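Side-chain contact in putative efflux transporter (Bacteroides eggerthii, PDB 4L8J), which probably acts as an HlyD-family periplasmic adaptor (membrane-fusion) subunit of a bacterial efflux pump: residues A[33-38]-A[133-138]. Sequence-based numbering, arbitrary orientation.
Sequences EYVKLA and APFDGS
The ring of F135 meets V35 through its edge, not through a face: V35 CB lies in the ring plane, 3.8 Å from F135 CZ. V35 CG2 stands close to that plane and comes nearer, 3.5 Å from F135 CZ. The same methyl is also within 3.9 Å of F135 CE2; the CZ-CE2 corner of the phenyl thus meets the CG2 branch of V35. F135 reaches there because its CG is tucked between backbone N and carbonyl carbon (chi1 46°), which lays the ring across toward strand 34-38. No hydrogen bond joins the two segments. They belong to the barrel-sandwich, or lipoyl-like, domain of the membrane-fusion fold, in which the helical hairpin 68-95/102-127 is inserted; strand 34-38 is at one margin of a four-stranded antiparallel sheet, and residues 133-136 lead from strand 130-132 of a second sheet into strand 137-142 of the first. Strand 155-161 runs between 34-38 and 137-142, pairing with V35 and L37 through its backbone, while L159 and N161 touch the F135 side chain. Further along, the two methyls of L37 come up against the CG-CD side of the P134 ring. L37 CD2 approaches P134 CD at 3.6 Å. L37 CD1 follows at 3.8 Å from P134 CD. L37, which is buried, also packs on I62 of strand 61-65, as does A133.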
ATOM      1  N   GLU A  33      -8.455 -43.365 -26.701  1.00 69.97           N
ATOM      2  CA  GLU A  33      -8.268 -44.777 -27.023  1.00 71.30           C
ATOM      3  C   GLU A  33      -9.347 -45.246 -28.013  1.00 75.15           C
ATOM      4  O   GLU A  33     -10.549 -45.092 -27.740  1.00 74.81           O
ATOM      5  CB  GLU A  33      -8.289 -45.632 -25.739  1.00 72.41           C
ATOM      6  N   TYR A  34      -8.920 -45.794 -29.166  1.00 71.63           N
ATOM      7  CA  TYR A  34      -9.889 -46.306 -30.127  1.00 72.00           C
ATOM      8  C   TYR A  34     -10.384 -47.660 -29.634  1.00 71.43           C
ATOM      9  O   TYR A  34      -9.586 -48.510 -29.233  1.00 71.64           O
ATOM     10  CB  TYR A  34      -9.361 -46.352 -31.587  1.00 75.89           C
ATOM     11  CG  TYR A  34      -8.355 -47.429 -31.949  1.00 80.96           C
ATOM     12  CD1 TYR A  34      -8.757 -48.750 -32.142  1.00 83.86           C
ATOM     13  CD2 TYR A  34      -7.043 -47.100 -32.275  1.00 82.89           C
ATOM     14  CE1 TYR A  34      -7.843 -49.742 -32.499  1.00 86.23           C
ATOM     15  CE2 TYR A  34      -6.127 -48.076 -32.674  1.00 84.94           C
ATOM     16  CZ  TYR A  34      -6.531 -49.398 -32.784  1.00 93.98           C
ATOM     17  OH  TYR A  34      -5.627 -50.365 -33.165  1.00 95.28           O
ATOM     18  N   VAL A  35     -11.708 -47.816 -29.583  1.00 63.35           N
ATOM     19  CA  VAL A  35     -12.367 -49.046 -29.165  1.00 60.26           C
ATOM     20  C   VAL A  35     -12.657 -49.871 -30.421  1.00 60.90           C
ATOM     21  O   VAL A  35     -13.264 -49.370 -31.374  1.00 58.69           O
ATOM     22  CB  VAL A  35     -13.630 -48.761 -28.327  1.00 62.69           C
ATOM     23  CG1 VAL A  35     -14.319 -50.054 -27.909  1.00 62.25           C
ATOM     24  CG2 VAL A  35     -13.279 -47.917 -27.101  1.00 61.82           C
ATOM     25  N   LYS A  36     -12.141 -51.109 -30.441  1.00 56.44           N
ATOM     26  CA  LYS A  36     -12.344 -52.047 -31.537  1.00 56.48           C
ATOM     27  C   LYS A  36     -13.700 -52.697 -31.324  1.00 58.70           C
ATOM     28  O   LYS A  36     -13.947 -53.254 -30.255  1.00 59.71           O
ATOM     29  CB  LYS A  36     -11.214 -53.085 -31.584  1.00 59.45           C
ATOM     30  CG  LYS A  36     -11.148 -53.878 -32.894  1.00 75.85           C
ATOM     31  CD  LYS A  36     -10.395 -55.206 -32.748  1.00 80.82           C
ATOM     32  CE  LYS A  36     -11.231 -56.285 -32.102  1.00 81.53           C
ATOM     33  NZ  LYS A  36     -10.402 -57.438 -31.671  1.00 92.35           N
ATOM     34  N   LEU A  37     -14.616 -52.515 -32.277  1.00 52.55           N
ATOM     35  CA  LEU A  37     -15.959 -53.079 -32.188  1.00 50.57           C
ATOM     36  C   LEU A  37     -15.998 -54.377 -32.915  1.00 50.81           C
ATOM     37  O   LEU A  37     -15.447 -54.493 -34.004  1.00 49.58           O
ATOM     38  CB  LEU A  37     -17.027 -52.133 -32.750  1.00 50.89           C
ATOM     39  CG  LEU A  37     -17.426 -50.936 -31.902  1.00 54.81           C
ATOM     40  CD1 LEU A  37     -18.659 -50.277 -32.485  1.00 54.76           C
ATOM     41  CD2 LEU A  37     -17.700 -51.345 -30.456  1.00 57.89           C
ATOM     42  N   ALA A  38     -16.623 -55.376 -32.311  1.00 46.24           N
ATOM     43  CA  ALA A  38     -16.702 -56.678 -32.946  1.00 46.85           C
ATOM     44  C   ALA A  38     -17.998 -57.369 -32.605  1.00 47.52           C
ATOM     45  O   ALA A  38     -18.590 -57.083 -31.554  1.00 46.20           O
ATOM     46  CB  ALA A  38     -15.527 -57.531 -32.499  1.00 48.02           C
ATOM     47  N   ALA A 133     -23.432 -49.217 -31.632  1.00 39.06           N
ATOM     48  CA  ALA A 133     -22.428 -48.350 -31.031  1.00 39.20           C
ATOM     49  C   ALA A 133     -22.592 -48.371 -29.500  1.00 43.00           C
ATOM     50  O   ALA A 133     -23.701 -48.126 -29.006  1.00 42.47           O
ATOM     51  CB  ALA A 133     -22.545 -46.929 -31.577  1.00 40.29           C
ATOM     52  N   PRO A 134     -21.543 -48.751 -28.737  1.00 41.10           N
ATOM     53  CA  PRO A 134     -21.697 -48.836 -27.267  1.00 41.32           C
ATOM     54  C   PRO A 134     -21.724 -47.443 -26.595  1.00 48.38           C
ATOM     55  O   PRO A 134     -22.127 -47.327 -25.424  1.00 49.70           O
ATOM     56  CB  PRO A 134     -20.479 -49.664 -26.842  1.00 42.39           C
ATOM     57  CG  PRO A 134     -19.430 -49.311 -27.846  1.00 47.35           C
ATOM     58  CD  PRO A 134     -20.169 -49.101 -29.159  1.00 43.46           C
ATOM     59  N   PHE A 135     -21.306 -46.393 -27.333  1.00 43.17           N
ATOM     60  CA  PHE A 135     -21.308 -44.987 -26.891  1.00 42.41           C
ATOM     61  C   PHE A 135     -21.319 -44.038 -28.101  1.00 47.40           C
ATOM     62  O   PHE A 135     -21.001 -44.462 -29.222  1.00 45.81           O
ATOM     63  CB  PHE A 135     -20.081 -44.670 -25.982  1.00 42.24           C
ATOM     64  CG  PHE A 135     -18.753 -45.194 -26.484  1.00 41.99           C
ATOM     65  CD1 PHE A 135     -18.099 -44.580 -27.539  1.00 42.99           C
ATOM     66  CD2 PHE A 135     -18.185 -46.335 -25.933  1.00 42.88           C
ATOM     67  CE1 PHE A 135     -16.906 -45.097 -28.035  1.00 43.45           C
ATOM     68  CE2 PHE A 135     -16.980 -46.840 -26.422  1.00 44.51           C
ATOM     69  CZ  PHE A 135     -16.350 -46.215 -27.466  1.00 42.22           C
ATOM     70  N   ASP A 136     -21.644 -42.737 -27.862  1.00 44.84           N
ATOM     71  CA  ASP A 136     -21.584 -41.684 -28.885  1.00 45.14           C
ATOM     72  C   ASP A 136     -20.143 -41.563 -29.336  1.00 47.58           C
ATOM     73  O   ASP A 136     -19.249 -41.458 -28.490  1.00 48.62           O
ATOM     74  CB  ASP A 136     -22.080 -40.333 -28.318  1.00 47.02           C
ATOM     75  CG  ASP A 136     -23.567 -40.208 -28.057  1.00 58.53           C
ATOM     76  OD1 ASP A 136     -24.261 -41.246 -28.043  1.00 59.76           O
ATOM     77  OD2 ASP A 136     -24.035 -39.071 -27.831  1.00 67.50           O
ATOM     78  N   GLY A 137     -19.896 -41.660 -30.634  1.00 41.05           N
ATOM     79  CA  GLY A 137     -18.530 -41.579 -31.127  1.00 39.88           C
ATOM     80  C   GLY A 137     -18.406 -41.352 -32.608  1.00 45.00           C
ATOM     81  O   GLY A 137     -19.388 -41.033 -33.284  1.00 45.39           O
ATOM     82  N   SER A 138     -17.188 -41.501 -33.115  1.00 42.30           N
ATOM     83  CA  SER A 138     -16.923 -41.315 -34.520  1.00 43.89           C
ATOM     84  C   SER A 138     -16.155 -42.508 -35.077  1.00 47.86           C
ATOM     85  O   SER A 138     -15.271 -43.066 -34.414  1.00 46.16           O
ATOM     86  CB  SER A 138     -16.196 -39.997 -34.780  1.00 49.85           C
ATOM     87  OG  SER A 138     -14.825 -40.053 -34.428  1.00 61.74           O
TER